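Local coordinates for MdbA protein (Corynebacterium matruchotii ATCC 14266, PDB 6BO0), which probably catalyses disulfide-bond formation in exported proteins as a thiol-disulfide oxidoreductase of the DsbA family, built on a thioredoxin fold, at residues T17-K22 with V28-D33; P180-D185 with K190-W195; M135-I138 with K142-T145. One frame throughout, in Å; residues are numbered along the deposited sequence.

Contact 1: T17-K22 with V28-D33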
loop_
_atom_site.group_PDB
_atom_site.type_symbol
_atom_site.label_atom_id
_atom_site.label_comp_id
_atom_site.label_asym_id
_atom_site.label_seq_id
_atom_site.Cartn_x
_atom_site.Cartn_y
_atom_site.Cartn_z
ATOM N N THR A 17 -6.425 -4.996 -12.772
ATOM C CA THR A 17 -6.986 -3.786 -12.199
ATOM C C THR A 17 -7.542 -2.913 -13.300
ATOM O O THR A 17 -7.133 -3.010 -14.472
ATOM C CB THR A 17 -5.918 -3.005 -11.415
ATOM O OG1 THR A 17 -4.808 -2.724 -12.260
ATOM C CG2 THR A 17 -5.398 -3.833 -10.205
ATOM N N ALA A 18 -8.521 -2.096 -12.937
ATOM C CA ALA A 18 -9.112 -1.094 -13.850
ATOM C C ALA A 18 -9.220 0.213 -13.079
ATOM O O ALA A 18 -10.306 0.770 -12.911
ATOM C CB ALA A 18 -10.467 -1.530 -14.403
ATOM N N PHE A 19 -8.080 0.754 -12.717
ATOM C CA PHE A 19 -8.011 2.051 -12.083
ATOM C C PHE A 19 -6.615 2.625 -12.241
ATOM O O PHE A 19 -5.703 1.963 -12.793
ATOM C CB PHE A 19 -8.446 2.007 -10.613
ATOM C CG PHE A 19 -7.721 0.987 -9.770
ATOM C CD1 PHE A 19 -6.438 1.216 -9.279
ATOM C CD2 PHE A 19 -8.316 -0.228 -9.486
ATOM C CE1 PHE A 19 -5.793 0.262 -8.508
ATOM C CE2 PHE A 19 -7.683 -1.174 -8.702
ATOM C CZ PHE A 19 -6.404 -0.935 -8.222
ATOM N N ASN A 20 -6.479 3.888 -11.865
ATOM C CA ASN A 20 -5.241 4.645 -11.981
ATOM C C ASN A 20 -4.566 4.786 -10.635
ATOM O O ASN A 20 -5.208 4.704 -9.589
ATOM C CB ASN A 20 -5.570 6.036 -12.534
ATOM C CG ASN A 20 -6.348 5.954 -13.805
ATOM O OD1 ASN A 20 -5.962 5.178 -14.674
ATOM N ND2 ASN A 20 -7.457 6.648 -13.887
ATOM N N ASN A 21 -3.254 4.990 -10.695
ATOM C CA ASN A 21 -2.445 5.175 -9.514
ATOM C C ASN A 21 -1.628 6.415 -9.673
ATOM O O ASN A 21 -0.938 6.576 -10.686
ATOM C CB ASN A 21 -1.482 3.985 -9.279
ATOM C CG ASN A 21 -0.598 3.669 -10.493
ATOM O OD1 ASN A 21 -1.103 3.516 -11.609
ATOM N ND2 ASN A 21 0.697 3.530 -10.284
ATOM N N LYS A 22 -1.638 7.274 -8.672
ATOM C CA LYS A 22 -0.669 8.352 -8.663
ATOM C C LYS A 22 -0.352 8.757 -7.231
ATOM O O LYS A 22 -1.074 8.430 -6.311
ATOM C CB LYS A 22 -1.113 9.530 -9.503
ATOM C CG LYS A 22 -2.189 10.340 -8.852
ATOM C CD LYS A 22 -2.411 11.636 -9.623
ATOM C CE LYS A 22 -3.023 12.722 -8.740
ATOM N NZ LYS A 22 -2.753 14.098 -9.251
ATOM N N VAL A 28 -0.742 7.345 -1.830
ATOM C CA VAL A 28 -0.896 6.647 -3.082
ATOM C C VAL A 28 -2.389 6.630 -3.384
ATOM O O VAL A 28 -3.165 5.985 -2.664
ATOM C CB VAL A 28 -0.294 5.217 -3.039
ATOM C CG1 VAL A 28 -0.628 4.485 -4.320
ATOM C CG2 VAL A 28 1.210 5.244 -2.795
ATOM N N GLN A 29 -2.781 7.385 -4.409
ATOM C CA GLN A 29 -4.189 7.567 -4.747
ATOM C C GLN A 29 -4.566 6.564 -5.818
ATOM O O GLN A 29 -3.954 6.519 -6.894
ATOM C CB GLN A 29 -4.395 9.003 -5.264
ATOM C CG GLN A 29 -5.813 9.350 -5.719
ATOM C CD GLN A 29 -5.841 10.547 -6.681
ATOM O OE1 GLN A 29 -5.798 10.389 -7.915
ATOM N NE2 GLN A 29 -5.838 11.733 -6.130
ATOM N N LEU A 30 -5.608 5.800 -5.520
ATOM C CA LEU A 30 -6.191 4.850 -6.440
ATOM C C LEU A 30 -7.599 5.313 -6.766
ATOM O O LEU A 30 -8.456 5.430 -5.890
ATOM C CB LEU A 30 -6.243 3.449 -5.819
ATOM C CG LEU A 30 -4.916 2.965 -5.211
ATOM C CD1 LEU A 30 -5.136 1.583 -4.592
ATOM C CD2 LEU A 30 -3.803 2.898 -6.255
ATOM N N VAL A 31 -7.855 5.543 -8.037
ATOM C CA VAL A 31 -9.137 6.118 -8.471
ATOM C C VAL A 31 -9.305 5.760 -9.927
ATOM O O VAL A 31 -8.330 5.659 -10.674
ATOM C CB VAL A 31 -9.224 7.650 -8.261
ATOM C CG1 VAL A 31 -8.405 8.421 -9.279
ATOM C CG2 VAL A 31 -10.664 8.107 -8.285
ATOM N N SER A 32 -10.543 5.537 -10.332
ATOM C CA SER A 32 -10.776 5.261 -11.718
ATOM C C SER A 32 -11.374 6.432 -12.455
ATOM O O SER A 32 -11.872 7.392 -11.864
ATOM C CB SER A 32 -11.610 4.033 -11.882
ATOM O OG SER A 32 -12.953 4.382 -11.750
ATOM N N ASP A 33 -11.307 6.350 -13.776
ATOM C CA ASP A 33 -11.946 7.327 -14.652
ATOM C C ASP A 33 -13.474 7.380 -14.473
ATOM O O ASP A 33 -14.103 8.341 -14.885
ATOM C CB ASP A 33 -11.637 7.012 -16.120
ATOM C CG ASP A 33 -10.189 7.293 -16.512
ATOM O OD1 ASP A 33 -9.406 7.871 -15.718
ATOM O OD2 ASP A 33 -9.822 6.938 -17.657
#
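Phe-19 and Leu-30 meet at a slant on the helix-covered side of the hairpin, Phe-19 just before strand 20-24, with CE1 of Phe-19 lying 4.0 Å from CD2 of Leu-30. The ring is brought there by a first torsion that holds CG of Phe-19 between its own backbone N and carbonyl carbon (chi1 54°), and CB of Thr-17 sits over one ring face, toward the rim. The same Leu-30 methyl also touches CB of Asn-21. Ile-67 of helix 51-68 packs on both Phe-19 and Leu-30, which makes the pair part of the layer between sheet and helix. Asn-21 turns its end away from the neighbouring strand, and its ND2 is hydrogen-bonded to the backbone O of Asp-104.

On the other face, Lys-22 and Gln-29 run side by side and point the same way, both extended, with CE of Lys-22 3.7 Å from OE1 of Gln-29. Asn-20 and Asp-33 instead cross at about a right angle. The bond from ND2 of Asn-20 to OD1 of Asp-33 is 2.9 Å long but bent (134° at the hydrogen): OD1 lies close to the amide plane, whereas ND2 approaches from above the carboxylate plane.

Between the faces, the backbones of Asn-20 and Val-31 bond reciprocally, Asn-20 N to Val-31 O at 2.8 Å and Val-31 N to Asn-20 O at 3.2 Å. Lys-22 and Gln-29 form the second such pair, with Gln-29 N to Lys-22 O at 2.8 Å. Asn-21 and Leu-30, the non-hydrogen-bonded pair between them, give their CA-H groups to Gln-29 O and Asn-20 O. Strands 20-24 and 27-31 form an antiparallel beta hairpin; the bonding of 27-31 to strand 72-78 places it at one edge of the central sheet of a thioredoxin-like fold.

Contact 2: P180-D185 with K190-W195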
loop_
_atom_site.group_PDB
_atom_site.type_symbol
_atom_site.label_atom_id
_atom_site.label_comp_id
_atom_site.label_asym_id
_atom_site.label_seq_id
_atom_site.Cartn_x
_atom_site.Cartn_y
_atom_site.Cartn_z
ATOM N N PRO A 180 -4.073 -0.386 11.758
ATOM C CA PRO A 180 -4.668 0.344 10.647
ATOM C C PRO A 180 -5.703 1.355 11.104
ATOM O O PRO A 180 -6.336 1.174 12.145
ATOM C CB PRO A 180 -5.333 -0.755 9.795
ATOM C CG PRO A 180 -5.688 -1.800 10.806
ATOM C CD PRO A 180 -4.614 -1.747 11.867
ATOM N N ARG A 181 -5.922 2.388 10.290
ATOM C CA ARG A 181 -7.005 3.352 10.529
ATOM C C ARG A 181 -7.640 3.682 9.205
ATOM O O ARG A 181 -6.928 3.816 8.213
ATOM C CB ARG A 181 -6.467 4.650 11.169
ATOM C CG ARG A 181 -5.566 4.424 12.355
ATOM C CD ARG A 181 -6.298 4.026 13.607
ATOM N NE ARG A 181 -6.930 5.199 14.192
ATOM C CZ ARG A 181 -6.322 6.151 14.889
ATOM N NH1 ARG A 181 -5.042 6.043 15.242
ATOM N NH2 ARG A 181 -7.018 7.201 15.287
ATOM N N VAL A 182 -8.961 3.810 9.184
ATOM C CA VAL A 182 -9.705 4.136 7.983
ATOM C C VAL A 182 -10.602 5.316 8.244
ATOM O O VAL A 182 -11.299 5.362 9.269
ATOM C CB VAL A 182 -10.549 2.934 7.504
ATOM C CG1 VAL A 182 -11.357 3.270 6.262
ATOM C CG2 VAL A 182 -9.647 1.736 7.277
ATOM N N PHE A 183 -10.574 6.259 7.301
ATOM C CA PHE A 183 -11.448 7.425 7.320
ATOM C C PHE A 183 -12.231 7.453 6.018
ATOM O O PHE A 183 -11.670 7.197 4.955
ATOM C CB PHE A 183 -10.661 8.745 7.439
ATOM C CG PHE A 183 -9.933 8.913 8.728
ATOM C CD1 PHE A 183 -8.816 8.144 9.024
ATOM C CD2 PHE A 183 -10.324 9.887 9.633
ATOM C CE1 PHE A 183 -8.155 8.314 10.224
ATOM C CE2 PHE A 183 -9.661 10.054 10.814
ATOM C CZ PHE A 183 -8.572 9.269 11.115
ATOM N N ILE A 184 -13.523 7.769 6.096
ATOM C CA ILE A 184 -14.347 8.003 4.916
ATOM C C ILE A 184 -14.810 9.458 4.949
ATOM O O ILE A 184 -15.444 9.879 5.911
ATOM C CB ILE A 184 -15.572 7.064 4.846
ATOM C CG1 ILE A 184 -15.130 5.588 4.793
ATOM C CG2 ILE A 184 -16.447 7.428 3.652
ATOM C CD1 ILE A 184 -16.262 4.586 4.827
ATOM N N ASP A 185 -14.430 10.219 3.933
ATOM C CA ASP A 185 -14.685 11.670 3.888
ATOM C C ASP A 185 -14.329 12.322 5.223
ATOM O O ASP A 185 -15.046 13.173 5.736
ATOM C CB ASP A 185 -16.111 11.948 3.447
ATOM C CG ASP A 185 -16.314 11.652 1.966
ATOM O OD1 ASP A 185 -15.323 11.707 1.178
ATOM O OD2 ASP A 185 -17.459 11.366 1.578
ATOM N N LYS A 190 -15.176 3.070 12.853
ATOM C CA LYS A 190 -14.979 2.304 14.090
ATOM C C LYS A 190 -14.597 0.847 13.862
ATOM O O LYS A 190 -13.748 0.304 14.568
ATOM C CB LYS A 190 -16.264 2.360 14.934
ATOM C CG LYS A 190 -16.631 3.762 15.388
ATOM C CD LYS A 190 -17.742 3.755 16.434
ATOM C CE LYS A 190 -18.240 5.165 16.737
ATOM N NZ LYS A 190 -17.130 6.118 17.036
ATOM N N GLU A 191 -15.262 0.198 12.919
ATOM C CA GLU A 191 -15.021 -1.199 12.581
ATOM C C GLU A 191 -14.447 -1.221 11.175
ATOM O O GLU A 191 -15.175 -1.280 10.169
ATOM C CB GLU A 191 -16.309 -2.032 12.666
ATOM C CG GLU A 191 -16.107 -3.523 12.437
ATOM C CD GLU A 191 -17.382 -4.319 12.661
ATOM O OE1 GLU A 191 -17.463 -4.978 13.712
ATOM O OE2 GLU A 191 -18.305 -4.277 11.804
ATOM N N ASN A 192 -13.123 -1.171 11.096
ATOM C CA ASN A 192 -12.469 -1.054 9.802
ATOM C C ASN A 192 -12.739 -2.206 8.880
ATOM O O ASN A 192 -12.782 -2.029 7.686
ATOM C CB ASN A 192 -10.950 -0.991 9.988
ATOM C CG ASN A 192 -10.517 0.270 10.597
ATOM O OD1 ASN A 192 -9.510 0.327 11.315
ATOM N ND2 ASN A 192 -11.330 1.307 10.407
ATOM N N ALA A 193 -12.879 -3.403 9.467
ATOM C CA ALA A 193 -12.999 -4.635 8.701
ATOM C C ALA A 193 -14.212 -4.636 7.794
ATOM O O ALA A 193 -14.226 -5.399 6.822
ATOM C CB ALA A 193 -13.055 -5.829 9.642
ATOM N N THR A 194 -15.228 -3.810 8.103
ATOM C CA THR A 194 -16.437 -3.747 7.297
ATOM C C THR A 194 -16.606 -2.384 6.624
ATOM O O THR A 194 -17.706 -2.043 6.186
ATOM C CB THR A 194 -17.688 -4.109 8.141
ATOM O OG1 THR A 194 -17.867 -3.116 9.150
ATOM C CG2 THR A 194 -17.562 -5.485 8.815
ATOM N N TRP A 195 -15.528 -1.602 6.482
ATOM C CA TRP A 195 -15.721 -0.282 5.892
ATOM C C TRP A 195 -16.349 -0.299 4.496
ATOM O O TRP A 195 -17.131 0.584 4.193
ATOM C CB TRP A 195 -14.448 0.587 5.948
ATOM C CG TRP A 195 -13.402 0.313 4.897
ATOM C CD1 TRP A 195 -12.233 -0.367 5.070
ATOM C CD2 TRP A 195 -13.419 0.716 3.512
ATOM N NE1 TRP A 195 -11.524 -0.409 3.916
ATOM C CE2 TRP A 195 -12.233 0.234 2.931
ATOM C CE3 TRP A 195 -14.312 1.432 2.706
ATOM C CZ2 TRP A 195 -11.929 0.451 1.584
ATOM C CZ3 TRP A 195 -14.024 1.625 1.390
ATOM C CH2 TRP A 195 -12.842 1.143 0.830
HETATM O O HOH W 1 -10.132 3.253 11.852
#
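Val-182 is embraced by two side chains of 190-195, the amide of Asn-192 and the indole of Trp-195. With CG1 of Val-182 anti to the backbone N (chi1 179°), that methyl comes over one face of the indole, 4.0 Å from the centroid of the five-membered ring, a CH-pi contact offset toward the ring's rim. The other methyl, CG2, is turned to Asn-192, 3.7 Å from its CG. CG of Trp-195 stands between its backbone N and carbonyl carbon (chi1 80°), which turns a face of the indole to Val-182; the two side chains cross at about a right angle. Ile-184 extends the apolar patch more loosely, its CD1 4.3 Å from CE3 of Trp-195, while Val-41 of strand 39-45 touches both Val-182 and Trp-195.

Asn-192 slides past Val-182 in the opposite direction, so that ND2 of Asn-192 passes 3.4 Å from CB of Val-182. A water accepts from Asn-192 ND2 at 2.7 Å and from Val-182 N at 3.0 Å. OD1 of Asn-192 faces the O of Pro-180 at 3.4 Å; as both are acceptors, the pair is not bonded. Pro-180 follows a cis peptide bond and packs on Tyr-51 and Cys-52, consistent with the cis-proline of thioredoxin-fold oxidoreductases, which lies next to the CXXC motif, here Cys-49 (found as S-hydroxycysteine) to Cys-52.

Val-182 and Ile-184 each meet Trp-195 through apolar contacts, so the segments are held mainly by apolar packing, and the polar link between them runs through one water that also satisfies a backbone N-H.

Contact 3: M135-I138 with K142-T145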
loop_
_atom_site.group_PDB
_atom_site.type_symbol
_atom_site.label_atom_id
_atom_site.label_comp_id
_atom_site.label_asym_id
_atom_site.label_seq_id
_atom_site.Cartn_x
_atom_site.Cartn_y
_atom_site.Cartn_z
ATOM N N MET A 135 11.377 -9.402 -6.348
ATOM C CA MET A 135 9.946 -9.732 -6.250
ATOM C C MET A 135 9.098 -8.853 -7.190
ATOM O O MET A 135 8.171 -9.315 -7.851
ATOM C CB MET A 135 9.485 -9.606 -4.785
ATOM C CG MET A 135 10.165 -10.604 -3.855
ATOM S SD MET A 135 10.027 -10.122 -2.129
ATOM C CE MET A 135 8.882 -11.315 -1.519
ATOM N N ALA A 136 9.465 -7.580 -7.241
ATOM C CA ALA A 136 8.794 -6.642 -8.131
ATOM C C ALA A 136 8.945 -7.068 -9.584
ATOM O O ALA A 136 7.986 -6.994 -10.372
ATOM C CB ALA A 136 9.320 -5.218 -7.912
ATOM N N LYS A 137 10.148 -7.527 -9.955
ATOM C CA LYS A 137 10.371 -8.010 -11.317
ATOM C C LYS A 137 9.452 -9.196 -11.632
ATOM O O LYS A 137 8.825 -9.239 -12.696
ATOM C CB LYS A 137 11.827 -8.388 -11.513
ATOM C CG LYS A 137 12.168 -8.810 -12.942
ATOM C CD LYS A 137 13.650 -9.080 -13.110
ATOM C CE LYS A 137 13.980 -9.474 -14.544
ATOM N NZ LYS A 137 13.729 -8.369 -15.502
ATOM N N ILE A 138 9.362 -10.139 -10.705
ATOM C CA ILE A 138 8.515 -11.307 -10.886
ATOM C C ILE A 138 7.040 -10.884 -11.089
ATOM O O ILE A 138 6.308 -11.503 -11.877
ATOM C CB ILE A 138 8.685 -12.279 -9.691
ATOM C CG1 ILE A 138 10.092 -12.927 -9.717
ATOM C CG2 ILE A 138 7.626 -13.378 -9.712
ATOM C CD1 ILE A 138 10.522 -13.570 -8.410
ATOM N N LYS A 142 8.496 -2.666 -14.434
ATOM C CA LYS A 142 9.428 -2.205 -15.449
ATOM C C LYS A 142 10.869 -2.362 -14.975
ATOM O O LYS A 142 11.152 -2.300 -13.774
ATOM C CB LYS A 142 9.182 -0.734 -15.768
ATOM C CG LYS A 142 7.860 -0.439 -16.480
ATOM C CD LYS A 142 7.706 1.038 -16.856
ATOM C CE LYS A 142 7.376 1.931 -15.655
ATOM N NZ LYS A 142 7.166 3.386 -15.963
ATOM N N ASP A 143 11.787 -2.512 -15.928
ATOM C CA ASP A 143 13.204 -2.641 -15.620
ATOM C C ASP A 143 13.694 -1.493 -14.752
ATOM O O ASP A 143 14.450 -1.700 -13.794
ATOM C CB ASP A 143 14.015 -2.715 -16.932
ATOM C CG ASP A 143 13.653 -3.893 -17.817
ATOM O OD1 ASP A 143 13.116 -4.891 -17.330
ATOM O OD2 ASP A 143 13.975 -3.810 -19.025
ATOM N N GLU A 144 13.321 -0.263 -15.099
ATOM C CA GLU A 144 13.791 0.894 -14.348
ATOM C C GLU A 144 13.224 0.918 -12.923
ATOM O O GLU A 144 13.888 1.391 -11.991
ATOM C CB GLU A 144 13.422 2.170 -15.108
ATOM C CG GLU A 144 13.911 3.450 -14.475
ATOM C CD GLU A 144 15.416 3.656 -14.472
ATOM O OE1 GLU A 144 16.205 2.816 -15.009
ATOM O OE2 GLU A 144 15.830 4.676 -13.882
ATOM N N THR A 145 11.994 0.428 -12.773
ATOM C CA THR A 145 11.387 0.353 -11.436
ATOM C C THR A 145 12.167 -0.605 -10.547
ATOM O O THR A 145 12.443 -0.313 -9.395
ATOM C CB THR A 145 9.934 -0.069 -11.536
ATOM O OG1 THR A 145 9.247 0.867 -12.372
ATOM C CG2 THR A 145 9.250 -0.193 -10.184
HETATM O O HOH W 2 11.944 -5.797 -15.034
#
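Lys-137 and Asp-143 reach toward each other across the gap between two successive helices, their side chains meeting at an oblique angle. Lys-137 is extended as far as CE and bends at its last torsion (chi4 65°), which swings NZ toward the aspartate. The ion pair is nevertheless long: NZ of Lys-137 stands 4.0 Å from OD1 of Asp-143. A water fills the link, accepting from Lys-137 NZ at 3.2 Å and lying 2.7 Å from Asp-143 OD1. Both side chains are exposed, so the attraction is probably weakened by solvent.

Helices 129-138 and 143-151, joined by a short loop, lie between strands 72-78 and 181-184, consistent with the helical insertion that DsbA-like proteins carry within the thioredoxin fold.

The buried side is packed instead by small side chains. Ala-136 and Thr-145 point toward the opposite segment without touching it, and both pack on Ile-100, so both helices rest against helix 89-103. Ala-136 also touches Ile-149. Asp-104 OD2 takes hydrogen bonds from the backbone N of Lys-142, the N-cap residue, and from OG1 of Thr-145, which ties the helix start to the residue after helix 89-103.

In the fold
Along the chain the order is contact 1, contact 3, contact 2. Contacts 1 and 2 both reach the central mixed sheet, the first through the hairpin at one edge and the second through strand 181-184 near the other; their centres are about 20 Å apart, and helix 51-68 packs against both. Contact 3 lies away from the sheet among the helices between strands 72-78 and 181-184, its centre about 19 Å from that of contact 1 and about 32 Å from that of contact 2. Contacts 1 and 2 thus belong to the thioredoxin-fold core and contact 3 to the helical part, which meets the edge hairpin at Asp-104, bonded to Asn-21 and to segment 142-145.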